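Local coordinates for protein intracellular serine protease (PDB 4ZOQ) that probably cleaves peptide bonds as a subtilisin-like serine endopeptidase of the lanthipeptide protease type, at residues V282-Y293 and V331-M340. Numbering follows the deposited sequence.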
loop_
_atom_site.group_PDB
_atom_site.type_symbol
_atom_site.label_atom_id
_atom_site.label_comp_id
_atom_site.label_asym_id
_atom_site.label_seq_id
_atom_site.Cartn_x
_atom_site.Cartn_y
_atom_site.Cartn_z
ATOM N N VAL B 282 6.368 -6.480 2.423
ATOM C CA VAL B 282 6.221 -6.417 3.863
ATOM C C VAL B 282 4.775 -6.747 4.276
ATOM O O VAL B 282 4.545 -7.466 5.248
ATOM C CB VAL B 282 6.636 -5.012 4.399
ATOM C CG1 VAL B 282 6.577 -4.961 5.940
ATOM C CG2 VAL B 282 8.019 -4.663 3.896
ATOM N N ALA B 283 3.800 -6.221 3.540
ATOM C CA ALA B 283 2.416 -6.549 3.829
ATOM C C ALA B 283 2.206 -8.067 3.672
ATOM O O ALA B 283 1.583 -8.707 4.543
ATOM C CB ALA B 283 1.475 -5.771 2.928
ATOM N N GLY B 284 2.767 -8.634 2.591
ATOM C CA GLY B 284 2.705 -10.065 2.340
ATOM C C GLY B 284 3.354 -10.848 3.464
ATOM O O GLY B 284 2.801 -11.848 3.938
ATOM N N THR B 285 4.502 -10.357 3.925
ATOM C CA THR B 285 5.193 -10.986 5.046
ATOM C C THR B 285 4.343 -10.900 6.323
ATOM O O THR B 285 4.256 -11.870 7.089
ATOM C CB THR B 285 6.567 -10.346 5.324
ATOM O OG1 THR B 285 7.386 -10.399 4.140
ATOM C CG2 THR B 285 7.272 -11.099 6.470
ATOM N N ALA B 286 3.693 -9.758 6.540
ATOM C CA ALA B 286 2.818 -9.609 7.707
ATOM C C ALA B 286 1.672 -10.624 7.688
ATOM O O ALA B 286 1.343 -11.233 8.717
ATOM C CB ALA B 286 2.263 -8.206 7.783
ATOM N N ALA B 287 1.066 -10.793 6.513
ATOM C CA ALA B 287 -0.006 -11.773 6.332
ATOM C C ALA B 287 0.530 -13.179 6.619
ATOM O O ALA B 287 -0.175 -14.014 7.186
ATOM C CB ALA B 287 -0.597 -11.686 4.926
ATOM N N LEU B 288 1.782 -13.432 6.264
ATOM C CA LEU B 288 2.348 -14.743 6.580
ATOM C C LEU B 288 2.472 -14.972 8.093
ATOM O O LEU B 288 2.153 -16.058 8.580
ATOM C CB LEU B 288 3.712 -14.931 5.912
ATOM C CG LEU B 288 3.730 -15.331 4.442
ATOM C CD1 LEU B 288 5.166 -15.724 4.047
ATOM C CD2 LEU B 288 2.745 -16.489 4.196
ATOM N N VAL B 289 2.932 -13.948 8.822
ATOM C CA VAL B 289 3.107 -14.042 10.269
ATOM C C VAL B 289 1.751 -14.230 10.944
ATOM O O VAL B 289 1.600 -15.102 11.806
ATOM C CB VAL B 289 3.806 -12.804 10.834
ATOM C CG1 VAL B 289 3.659 -12.743 12.357
ATOM C CG2 VAL B 289 5.265 -12.815 10.436
ATOM N N ILE B 290 0.760 -13.444 10.525
ATOM C CA ILE B 290 -0.571 -13.592 11.074
ATOM C C ILE B 290 -1.083 -15.025 10.833
ATOM O O ILE B 290 -1.604 -15.659 11.751
ATOM C CB ILE B 290 -1.562 -12.557 10.478
ATOM C CG1 ILE B 290 -1.231 -11.148 10.979
ATOM C CG2 ILE B 290 -3.006 -12.914 10.864
ATOM C CD1 ILE B 290 -1.834 -10.035 10.196
ATOM N N SER B 291 -0.890 -15.546 9.621
ATOM C CA SER B 291 -1.332 -16.898 9.295
ATOM C C SER B 291 -0.644 -17.928 10.209
ATOM O O SER B 291 -1.308 -18.752 10.845
ATOM C CB SER B 291 -1.032 -17.206 7.830
ATOM O OG SER B 291 -1.726 -16.312 6.970
ATOM N N GLU B 292 0.681 -17.845 10.337
ATOM C CA GLU B 292 1.350 -18.803 11.196
ATOM C C GLU B 292 0.885 -18.682 12.656
ATOM O O GLU B 292 0.606 -19.684 13.317
ATOM C CB GLU B 292 2.857 -18.642 11.141
ATOM C CG GLU B 292 3.539 -19.589 12.087
ATOM C CD GLU B 292 4.881 -20.039 11.597
ATOM O OE1 GLU B 292 5.032 -20.249 10.370
ATOM O OE2 GLU B 292 5.782 -20.191 12.448
ATOM N N TYR B 293 0.787 -17.454 13.146
ATOM C CA TYR B 293 0.441 -17.240 14.549
ATOM C C TYR B 293 -0.955 -17.791 14.855
ATOM O O TYR B 293 -1.171 -18.445 15.875
ATOM C CB TYR B 293 0.505 -15.746 14.889
ATOM C CG TYR B 293 0.352 -15.436 16.356
ATOM C CD1 TYR B 293 -0.901 -15.441 16.974
ATOM C CD2 TYR B 293 1.476 -15.159 17.140
ATOM C CE1 TYR B 293 -1.034 -15.146 18.345
ATOM C CE2 TYR B 293 1.367 -14.872 18.504
ATOM C CZ TYR B 293 0.113 -14.866 19.097
ATOM O OH TYR B 293 0.014 -14.595 20.437
ATOM N N VAL B 331 13.218 -6.357 5.548
ATOM C CA VAL B 331 12.330 -7.459 5.874
ATOM C C VAL B 331 12.658 -8.727 5.083
ATOM O O VAL B 331 12.874 -8.676 3.889
ATOM C CB VAL B 331 10.841 -7.069 5.624
ATOM C CG1 VAL B 331 9.928 -8.311 5.662
ATOM C CG2 VAL B 331 10.408 -6.044 6.648
ATOM N N ARG B 332 12.690 -9.860 5.764
ATOM C CA ARG B 332 12.886 -11.159 5.112
ATOM C C ARG B 332 11.865 -12.125 5.669
ATOM O O ARG B 332 11.923 -12.489 6.854
ATOM C CB ARG B 332 14.306 -11.689 5.313
ATOM C CG ARG B 332 15.393 -10.841 4.626
ATOM C CD ARG B 332 16.768 -11.321 5.092
ATOM N NE ARG B 332 16.870 -11.149 6.545
ATOM C CZ ARG B 332 17.935 -11.470 7.280
ATOM N NH1 ARG B 332 19.003 -12.006 6.687
ATOM N NH2 ARG B 332 17.918 -11.263 8.607
ATOM N N ALA B 333 10.924 -12.541 4.824
ATOM C CA ALA B 333 9.816 -13.384 5.283
ATOM C C ALA B 333 10.288 -14.674 5.968
ATOM O O ALA B 333 9.745 -15.026 7.009
ATOM C CB ALA B 333 8.905 -13.725 4.110
ATOM N N TYR B 334 11.292 -15.365 5.414
ATOM C CA TYR B 334 11.731 -16.634 6.026
ATOM C C TYR B 334 12.332 -16.397 7.404
ATOM O O TYR B 334 12.189 -17.223 8.285
ATOM C CB TYR B 334 12.733 -17.388 5.137
ATOM C CG TYR B 334 14.127 -16.825 5.152
ATOM C CD1 TYR B 334 14.496 -15.820 4.245
ATOM C CD2 TYR B 334 15.081 -17.293 6.063
ATOM C CE1 TYR B 334 15.770 -15.288 4.251
ATOM C CE2 TYR B 334 16.350 -16.780 6.074
ATOM C CZ TYR B 334 16.697 -15.772 5.161
ATOM O OH TYR B 334 17.965 -15.245 5.158
ATOM N N GLN B 335 12.988 -15.257 7.592
ATOM C CA GLN B 335 13.555 -14.932 8.889
ATOM C C GLN B 335 12.436 -14.640 9.871
ATOM O O GLN B 335 12.511 -15.008 11.037
ATOM C CB GLN B 335 14.471 -13.717 8.816
ATOM C CG GLN B 335 15.829 -13.966 8.224
ATOM C CD GLN B 335 16.662 -14.975 8.989
ATOM O OE1 GLN B 335 16.310 -15.404 10.107
ATOM N NE2 GLN B 335 17.830 -15.301 8.422
ATOM N N ALA B 336 11.402 -13.956 9.380
ATOM C CA ALA B 336 10.233 -13.641 10.194
ATOM C C ALA B 336 9.614 -14.904 10.762
ATOM O O ALA B 336 9.330 -14.984 11.963
ATOM C CB ALA B 336 9.192 -12.868 9.364
ATOM N N LEU B 337 9.435 -15.898 9.900
ATOM C CA LEU B 337 8.833 -17.174 10.296
ATOM C C LEU B 337 9.819 -17.948 11.183
ATOM O O LEU B 337 9.426 -18.623 12.143
ATOM C CB LEU B 337 8.427 -17.991 9.052
ATOM C CG LEU B 337 7.304 -17.441 8.154
ATOM C CD1 LEU B 337 7.137 -18.302 6.946
ATOM C CD2 LEU B 337 5.966 -17.359 8.889
ATOM N N LYS B 338 11.105 -17.803 10.882
ATOM C CA LYS B 338 12.129 -18.535 11.615
ATOM C C LYS B 338 12.202 -18.043 13.058
ATOM O O LYS B 338 12.485 -18.820 13.982
ATOM C CB LYS B 338 13.483 -18.373 10.927
ATOM C CG LYS B 338 14.590 -19.249 11.442
ATOM C CD LYS B 338 15.940 -18.791 10.861
ATOM C CE LYS B 338 16.926 -18.435 11.971
ATOM N NZ LYS B 338 18.128 -17.706 11.458
ATOM N N MET B 339 11.876 -16.776 13.283
ATOM C CA MET B 339 11.882 -16.312 14.666
ATOM C C MET B 339 10.611 -16.586 15.424
ATOM O O MET B 339 10.497 -16.199 16.576
ATOM C CB MET B 339 12.170 -14.842 14.780
ATOM C CG MET B 339 13.614 -14.494 14.601
ATOM S SD MET B 339 13.792 -12.890 15.395
ATOM C CE MET B 339 12.053 -12.355 15.428
ATOM N N MET B 340 9.667 -17.263 14.788
ATOM C CA MET B 340 8.449 -17.654 15.475
ATOM C C MET B 340 8.552 -19.086 16.008
ATOM O O MET B 340 7.592 -19.619 16.580
ATOM C CB MET B 340 7.247 -17.529 14.532
ATOM C CG MET B 340 6.907 -16.126 14.125
ATOM S SD MET B 340 5.540 -16.146 12.942
ATOM C CE MET B 340 4.182 -16.547 14.044
#
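Thr285 and Ala333 mark the closest backbone approach, their CA atoms 5.2 Å apart, where the short C-terminal helix 333-338 runs beside helix 282-293 in nearly the same direction. The crossing angle is -24° and the closest axial approach 9.7 Å. Small residues suit this point: the Thr285 methyl CG2 lies 3.6 Å from Ala333 CA and also meets the methyl of Ala336. The OG1 branch of Thr285 bonds back to the carbonyl of Gln281, which satisfies the hydroxyl in an apolar seam; the Thr285 and Val331 side chains meet tip to tip, OG1 to CG1 at 3.6 Å. One turn earlier in helix 282-293, Val282 and Val331 cross at about a right angle, CG2 to CG2 at 3.9 Å. Helix 282-293 belongs to the long helix 275-297 of the subtilase fold, whose first turn carries Ser276, the predicted nucleophile, and which packs through Ala283 and Ala286 on strands 133-136 and 168-172, parallel neighbours in the central sheet. Farther along, Leu288 CD1 touches Ala333 CB, and Val289 sets CG1 against Met340 SD at 3.9 Å. A bend at chi3 (74°) brings Met340 CE to 3.6 Å from Tyr293 N, near the plane of the Tyr293 ring at its edge. The Glu292 side chain comes from the opposite direction to that of Met340, its CG 3.7 Å from Met340 CE; OE1 lies against Leu337 CD2, while OE2 forms a salt bridge with Arg296 NE. An alanine in place of Glu292 would probably leave Arg296 without this carboxylate and Met340 CE and Leu337 CD2 less tightly packed.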